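Long-range contacts in transcription termination factor NusA (Planctomyces limnophilus, PDB 4MTN), which probably takes part in both transcription termination and antitermination, binding the core enzyme of RNA polymerase and nascent RNA: residues 199-204 against 299-304; 209-214 against 246-251; 47-52 against 60-65. All blocks are in the same frame, centred on the assembly; numbering follows the deposited sequence.

Interactions 1 and 2 belong to one neighbourhood, the KH region, while interaction 3 stands apart in the N-terminal domain. The first two have centres 12 Å apart and share a sheet: strands 195-203 and 207-214 are adjacent in it, joined by probable backbone hydrogen bonds from Lys209 N to Ala201 O (2.9 Å) and from Ala211 N to Ser199 O (3.0 Å). Interaction 1 lays helix 297-306 against this sheet; interaction 2 adds strand 244-249 to it and is nested along the chain inside the loop that interaction 1 closes. Interaction 3 closes earlier in the sequence, and its nearest atoms are about 44 Å from interaction 1 and about 49 Å from interaction 2.

Interaction 1: 199-204 against 299-304; sequences SLAREA and VRLASK
Glu203 reaches from the end of strand 195-203 over to Arg300 and Leu301 on helix 297-306. Its CB points toward the helix, and with CG anti to the carbonyl carbon (chi1 -72°) the chain runs on extended across the gap. CG rests on Leu301 CD2 at 3.8 Å. Beyond it CD brings the carboxylate up to the arginine, where OE2 makes a salt bridge to Arg300 NH1 of 2.7 Å and also lies beside Arg300 CD. The other oxygen, OE1, takes a weak hydrogen bond from Gln297 NE2, one turn back on the same helix. Arg300 comes to meet the acid with CG anti to its own backbone N and a bend at chi3 (-40°); the two side chains cross at about a right angle, yet carboxylate and guanidinium planes are only 24° apart. With an alanine in place of Glu203, Arg300 would probably lose its charge partner here and Leu301 CD2 the methylene it packs on.

Strand and helix run roughly antiparallel, their axes 7.3 Å apart at closest. The strand belongs to the sheet of the first KH unit. The helix follows a loop whose sequence fits the GxxG motif of the second unit, so the contact probably joins the two KH units.

Towards the start of the strand, small and aliphatic groups meet backbone. Ala201 CB fits against the helix, 3.3 Å from Leu301 O and 3.6 Å from Lys304 CB, and the short side chain lets the two elements come close. Leu301 CD2 fills the space between Ala201 and Glu203, an apolar contact of 4.2 Å to Ala201 CB. Farther along, Ser199 OG hydrogen-bonds to Leu305 O, while Arg202 points away from the helix, paired with Glu243 and bonded to Arg173 O.

Interaction 2: 209-214 against 246-251; sequences KVAVSC and EVVRWN
Val247 and Val212 interlock on one side of this parallel strand pair: their side chains cross at about a right angle, with Val212 CG2 lying 3.8 Å from Val247 CG1. Val210 packs beside them on the same side, its CB 4.2 Å from Val247 CG2. The other side is built on the small Ala211. Its methyl leaves room for Val248 CG2 at 4.2 Å and for the rim of Trp250, whose CE3 meets Ala211 CB edge-on at 4.0 Å. With CG anti to the backbone N (chi1 169°), the indole swings across strand 209-214 towards Arg198 and Ser199 of strand 195-203, and Trp250 CB abuts Ser213 CB. Towards the N-terminal end of both segments Lys209 and Glu246 lie side by side as a salt bridge, though the modelled length is too short to trust.

Alternating backbone bonds hold the register, from Val210 N to Glu246 O through to Trp250 N on Val212 O (2.7 Å). This is the parallel edge of a KH-domain sheet. Helix 221-226 packs on Val212 through Pro221 and Cys225, Leu305 of helix 297-306 covers Ala211 and Val248, Leu257 of helix 254-261 meets Trp250, and strand 195-203 flanks the far edge of strand 207-214.

Interaction 3: 47-52 against 60-65; sequences VIEVHI and MVKTNG
Val50 and Val61 sit next to each other on one face of a beta hairpin of the NusA N-terminal domain, in which strand 48-52 runs antiparallel to strand 59-63. Here the packing is close. The two valines lie side by side and point the same way, a non-hydrogen-bonded pair with Val50 CG2 4.0 Å from Val61 CG2; Ile48 joins them, its CG2 4.4 Å from Val61 CG1. This face turns to the domain interior, where Leu35 of helix 23-42 packs on Ile48 and Val50, and Ile68 on Val61 and Thr63.

The opposite face, of Glu49, His51, Lys62 and selenomethionine Met60, is much more open to solvent. Glu49 and Lys62 form a hydrogen-bonded pair, joined in both directions by their backbones, with Lys62 N to Glu49 O at 2.9 Å. Their side chains make only a loose contact: Glu49 CG lies against Lys62 CB at 3.7 Å and OE2 beside Lys62 CD, but the bend at the end of the lysine (chi4 68°) leaves NZ 4.8 Å from OE2, too far for a salt bridge. Lys62 and Met60 also touch Glu67 of the short strand 66-67.

At the open end Asn64, in a left-handed backbone conformation, binds Val47 twice. Its N bonds to Val47 O, and its side-chain OD1 accepts from Val47 N at 2.6 Å, with the donor standing 39° out of the amide plane.

Interaction 1: 199-204 against 299-304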
# COMPACT_ATOMS: atom_id res chain seq x y z
N SER A 199 0.45 -14.80 0.25
CA SER A 199 -0.14 -13.77 -0.60
C SER A 199 -1.49 -13.30 -0.07
O SER A 199 -2.23 -14.07 0.54
CB SER A 199 -0.29 -14.29 -2.03
OG SER A 199 -0.81 -13.28 -2.88
N LEU A 200 -1.80 -12.03 -0.32
CA LEU A 200 -3.03 -11.44 0.19
C LEU A 200 -3.65 -10.48 -0.83
O LEU A 200 -2.95 -9.68 -1.45
CB LEU A 200 -2.77 -10.71 1.50
CG LEU A 200 -3.87 -10.80 2.55
CD1 LEU A 200 -3.82 -12.15 3.22
CD2 LEU A 200 -3.72 -9.70 3.58
N ALA A 201 -4.97 -10.57 -0.98
CA ALA A 201 -5.71 -9.69 -1.88
C ALA A 201 -6.97 -9.19 -1.18
O ALA A 201 -7.81 -9.99 -0.77
CB ALA A 201 -6.06 -10.41 -3.16
N ARG A 202 -7.10 -7.87 -1.04
CA ARG A 202 -8.18 -7.32 -0.23
C ARG A 202 -9.01 -6.24 -0.91
O ARG A 202 -8.48 -5.35 -1.58
CB ARG A 202 -7.61 -6.75 1.07
CG ARG A 202 -8.67 -6.19 2.00
CD ARG A 202 -8.07 -5.60 3.27
NE ARG A 202 -9.11 -5.36 4.27
CZ ARG A 202 -8.94 -4.63 5.36
NH1 ARG A 202 -7.77 -4.06 5.61
NH2 ARG A 202 -9.95 -4.47 6.21
N GLU A 203 -10.33 -6.34 -0.74
CA GLU A 203 -11.22 -5.20 -0.94
C GLU A 203 -11.83 -4.86 0.42
O GLU A 203 -12.67 -5.60 0.93
CB GLU A 203 -12.31 -5.52 -1.96
CG GLU A 203 -11.80 -5.60 -3.39
CD GLU A 203 -12.92 -5.64 -4.41
OE1 GLU A 203 -14.09 -5.42 -4.03
OE2 GLU A 203 -12.63 -5.90 -5.60
N ALA A 204 -11.40 -3.73 0.98
CA ALA A 204 -11.67 -3.40 2.38
C ALA A 204 -13.16 -3.33 2.71
O ALA A 204 -13.92 -2.62 2.06
CB ALA A 204 -11.00 -2.09 2.74
N VAL A 299 -12.66 -12.68 -9.64
CA VAL A 299 -11.49 -12.69 -10.52
C VAL A 299 -10.51 -11.58 -10.17
O VAL A 299 -9.29 -11.79 -10.17
CB VAL A 299 -11.91 -12.54 -12.00
CG1 VAL A 299 -10.69 -12.40 -12.90
CG2 VAL A 299 -12.75 -13.73 -12.44
N ARG A 300 -11.05 -10.40 -9.86
CA ARG A 300 -10.25 -9.24 -9.49
C ARG A 300 -9.33 -9.55 -8.31
O ARG A 300 -8.15 -9.23 -8.34
CB ARG A 300 -11.17 -8.07 -9.14
CG ARG A 300 -10.49 -6.71 -9.10
CD ARG A 300 -11.47 -5.66 -8.60
NE ARG A 300 -12.80 -5.86 -9.16
CZ ARG A 300 -13.92 -5.34 -8.65
NH1 ARG A 300 -13.86 -4.59 -7.56
NH2 ARG A 300 -15.09 -5.58 -9.22
N LEU A 301 -9.89 -10.18 -7.28
CA LEU A 301 -9.11 -10.57 -6.12
C LEU A 301 -8.16 -11.72 -6.45
O LEU A 301 -7.04 -11.77 -5.95
CB LEU A 301 -10.03 -10.97 -4.96
CG LEU A 301 -10.81 -9.83 -4.31
CD1 LEU A 301 -11.75 -10.36 -3.24
CD2 LEU A 301 -9.86 -8.80 -3.72
N ALA A 302 -8.62 -12.64 -7.29
CA ALA A 302 -7.81 -13.78 -7.70
C ALA A 302 -6.60 -13.32 -8.51
O ALA A 302 -5.55 -13.96 -8.49
CB ALA A 302 -8.64 -14.76 -8.50
N SER A 303 -6.76 -12.20 -9.21
CA SER A 303 -5.67 -11.63 -10.00
C SER A 303 -4.59 -11.05 -9.09
O SER A 303 -3.40 -11.29 -9.30
CB SER A 303 -6.20 -10.56 -10.95
OG SER A 303 -7.10 -11.12 -11.89
N LYS A 304 -5.00 -10.27 -8.09
CA LYS A 304 -4.08 -9.71 -7.12
C LYS A 304 -3.32 -10.80 -6.37
O LYS A 304 -2.12 -10.70 -6.15
CB LYS A 304 -4.81 -8.82 -6.11
CG LYS A 304 -5.18 -7.44 -6.60
CD LYS A 304 -5.31 -6.48 -5.42
CE LYS A 304 -6.07 -5.22 -5.79
NZ LYS A 304 -7.53 -5.48 -5.93

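Interaction 2: 209-214 against 246-251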
# COMPACT_ATOMS: atom_id res chain seq x y z
N LYS A 209 -8.95 -12.50 0.00
CA LYS A 209 -8.43 -13.83 -0.31
C LYS A 209 -7.05 -14.03 0.30
O LYS A 209 -6.14 -13.23 0.09
CB LYS A 209 -8.38 -14.06 -1.82
CG LYS A 209 -9.73 -14.29 -2.48
CD LYS A 209 -9.58 -14.54 -3.97
CE LYS A 209 -10.93 -14.81 -4.63
NZ LYS A 209 -11.59 -16.02 -4.08
N VAL A 210 -6.89 -15.12 1.06
CA VAL A 210 -5.64 -15.40 1.75
C VAL A 210 -5.01 -16.71 1.28
O VAL A 210 -5.63 -17.78 1.38
CB VAL A 210 -5.84 -15.49 3.28
CG1 VAL A 210 -4.49 -15.61 3.98
CG2 VAL A 210 -6.61 -14.28 3.78
N ALA A 211 -3.79 -16.64 0.78
CA ALA A 211 -3.06 -17.83 0.35
C ALA A 211 -1.99 -18.19 1.38
O ALA A 211 -1.09 -17.40 1.66
CB ALA A 211 -2.43 -17.62 -1.01
N VAL A 212 -2.10 -19.40 1.94
CA VAL A 212 -1.20 -19.84 3.00
C VAL A 212 -0.44 -21.11 2.63
O VAL A 212 -0.83 -21.84 1.72
CB VAL A 212 -1.97 -20.09 4.31
CG1 VAL A 212 -2.62 -18.80 4.81
CG2 VAL A 212 -3.01 -21.18 4.12
N SER A 213 0.66 -21.36 3.33
CA SER A 213 1.48 -22.54 3.08
C SER A 213 2.18 -23.01 4.35
O SER A 213 2.28 -22.26 5.33
CB SER A 213 2.51 -22.27 1.99
OG SER A 213 3.55 -21.44 2.47
N CYS A 214 2.67 -24.24 4.33
CA CYS A 214 3.41 -24.80 5.46
C CYS A 214 4.66 -25.53 5.00
O CYS A 214 4.67 -26.15 3.94
CB CYS A 214 2.52 -25.75 6.27
SG CYS A 214 3.32 -26.45 7.73
N GLU A 246 -11.53 -15.48 2.73
CA GLU A 246 -11.31 -16.79 2.13
C GLU A 246 -9.86 -17.21 2.25
O GLU A 246 -8.96 -16.54 1.74
CB GLU A 246 -11.72 -16.78 0.65
CG GLU A 246 -13.11 -16.24 0.38
CD GLU A 246 -13.39 -16.10 -1.10
OE1 GLU A 246 -12.56 -16.57 -1.91
OE2 GLU A 246 -14.44 -15.53 -1.46
N VAL A 247 -9.62 -18.32 2.94
CA VAL A 247 -8.27 -18.86 3.07
C VAL A 247 -8.07 -20.03 2.12
O VAL A 247 -8.77 -21.03 2.20
CB VAL A 247 -7.97 -19.31 4.51
CG1 VAL A 247 -6.56 -19.86 4.60
CG2 VAL A 247 -8.16 -18.16 5.48
N VAL A 248 -7.11 -19.89 1.20
CA VAL A 248 -6.81 -20.95 0.25
C VAL A 248 -5.36 -21.40 0.37
O VAL A 248 -4.58 -20.84 1.14
CB VAL A 248 -7.09 -20.50 -1.19
CG1 VAL A 248 -8.57 -20.21 -1.38
CG2 VAL A 248 -6.26 -19.29 -1.54
N ARG A 249 -5.00 -22.42 -0.41
CA ARG A 249 -3.67 -23.00 -0.33
C ARG A 249 -2.73 -22.37 -1.36
O ARG A 249 -3.06 -22.29 -2.54
CB ARG A 249 -3.73 -24.52 -0.53
CG ARG A 249 -2.42 -25.23 -0.25
CD ARG A 249 -2.46 -26.67 -0.74
NE ARG A 249 -3.48 -27.47 -0.06
CZ ARG A 249 -3.21 -28.37 0.88
NH1 ARG A 249 -1.96 -28.61 1.25
NH2 ARG A 249 -4.20 -29.05 1.45
N TRP A 250 -1.57 -21.94 -0.90
CA TRP A 250 -0.56 -21.38 -1.79
C TRP A 250 0.21 -22.49 -2.51
O TRP A 250 0.48 -23.55 -1.93
CB TRP A 250 0.42 -20.49 -1.03
CG TRP A 250 1.63 -20.11 -1.83
CD1 TRP A 250 2.84 -20.74 -1.84
CD2 TRP A 250 1.74 -19.02 -2.75
NE1 TRP A 250 3.70 -20.11 -2.71
CE2 TRP A 250 3.05 -19.05 -3.28
CE3 TRP A 250 0.86 -18.01 -3.18
CZ2 TRP A 250 3.50 -18.11 -4.21
CZ3 TRP A 250 1.31 -17.09 -4.10
CH2 TRP A 250 2.62 -17.15 -4.61
N ASN A 251 0.55 -22.24 -3.77
CA ASN A 251 1.37 -23.17 -4.54
C ASN A 251 2.25 -22.41 -5.53
O ASN A 251 1.85 -21.36 -6.04
CB ASN A 251 0.50 -24.19 -5.27
CG ASN A 251 1.29 -25.40 -5.74
OD1 ASN A 251 2.32 -25.27 -6.40
ND2 ASN A 251 0.81 -26.59 -5.39

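Interaction 3: 47-52 against 60-65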
# COMPACT_ATOMS: atom_id res chain seq x y z
N VAL A 47 33.77 24.37 12.94
CA VAL A 47 32.90 23.26 13.31
C VAL A 47 32.49 23.39 14.77
O VAL A 47 33.34 23.51 15.66
CB VAL A 47 33.60 21.90 13.10
CG1 VAL A 47 32.69 20.76 13.54
CG2 VAL A 47 34.00 21.73 11.64
N ILE A 48 31.19 23.38 15.02
CA ILE A 48 30.68 23.59 16.37
C ILE A 48 29.89 22.38 16.88
O ILE A 48 29.06 21.82 16.16
CB ILE A 48 29.78 24.84 16.45
CG1 ILE A 48 30.44 26.01 15.72
CG2 ILE A 48 29.50 25.21 17.90
CD1 ILE A 48 29.61 27.28 15.73
N GLU A 49 30.16 21.99 18.12
CA GLU A 49 29.42 20.91 18.77
C GLU A 49 29.08 21.31 20.20
O GLU A 49 29.86 21.99 20.86
CB GLU A 49 30.22 19.61 18.74
CG GLU A 49 31.61 19.71 19.35
CD GLU A 49 32.40 18.42 19.23
OE1 GLU A 49 31.89 17.48 18.59
OE2 GLU A 49 33.52 18.36 19.78
N VAL A 50 27.92 20.88 20.67
CA VAL A 50 27.46 21.25 22.00
C VAL A 50 26.93 20.03 22.76
O VAL A 50 26.21 19.20 22.21
CB VAL A 50 26.36 22.34 21.93
CG1 VAL A 50 25.23 21.90 21.01
CG2 VAL A 50 25.84 22.69 23.32
N HIS A 51 27.30 19.94 24.03
CA HIS A 51 26.81 18.87 24.89
C HIS A 51 26.46 19.40 26.28
O HIS A 51 27.21 20.18 26.86
CB HIS A 51 27.85 17.75 25.02
CG HIS A 51 27.53 16.75 26.09
ND1 HIS A 51 26.42 15.94 26.03
CD2 HIS A 51 28.17 16.44 27.24
CE1 HIS A 51 26.39 15.16 27.10
NE2 HIS A 51 27.44 15.45 27.85
N ILE A 52 25.31 18.98 26.79
CA ILE A 52 24.90 19.35 28.14
C ILE A 52 24.94 18.13 29.04
O ILE A 52 24.28 17.13 28.78
CB ILE A 52 23.49 19.95 28.16
CG1 ILE A 52 23.43 21.20 27.28
CG2 ILE A 52 23.07 20.28 29.58
CD1 ILE A 52 22.05 21.80 27.17
N MSE A 60 28.54 22.16 27.38
CA MSE A 60 29.89 22.01 26.84
C MSE A 60 29.90 22.42 25.37
O MSE A 60 29.35 21.71 24.52
CB MSE A 60 30.38 20.57 27.00
CG MSE A 60 31.85 20.36 26.70
SE MSE A 60 32.99 20.76 28.23
CE MSE A 60 34.66 19.99 27.59
N VAL A 61 30.53 23.55 25.06
CA VAL A 61 30.52 24.07 23.70
C VAL A 61 31.93 24.11 23.10
O VAL A 61 32.80 24.82 23.61
CB VAL A 61 29.91 25.48 23.64
CG1 VAL A 61 29.84 25.96 22.20
CG2 VAL A 61 28.52 25.48 24.27
N LYS A 62 32.13 23.36 22.02
CA LYS A 62 33.43 23.30 21.37
C LYS A 62 33.40 23.86 19.96
O LYS A 62 32.46 23.62 19.20
CB LYS A 62 33.95 21.86 21.33
CG LYS A 62 34.31 21.28 22.69
CD LYS A 62 35.10 19.99 22.53
CE LYS A 62 35.36 19.32 23.87
NZ LYS A 62 34.10 18.80 24.48
N THR A 63 34.44 24.62 19.61
CA THR A 63 34.62 25.11 18.25
C THR A 63 35.90 24.54 17.66
O THR A 63 37.00 24.83 18.13
CB THR A 63 34.67 26.65 18.19
OG1 THR A 63 35.69 27.13 19.08
CG2 THR A 63 33.33 27.24 18.60
N ASN A 64 35.75 23.71 16.62
CA ASN A 64 36.86 22.99 16.01
C ASN A 64 37.62 22.13 17.02
O ASN A 64 38.84 22.00 16.95
CB ASN A 64 37.82 23.96 15.32
CG ASN A 64 37.21 24.61 14.10
OD1 ASN A 64 36.34 24.04 13.44
ND2 ASN A 64 37.66 25.82 13.78
N GLY A 65 36.88 21.56 17.97
CA GLY A 65 37.47 20.71 18.99
C GLY A 65 38.02 21.48 20.17
O GLY A 65 38.51 20.89 21.13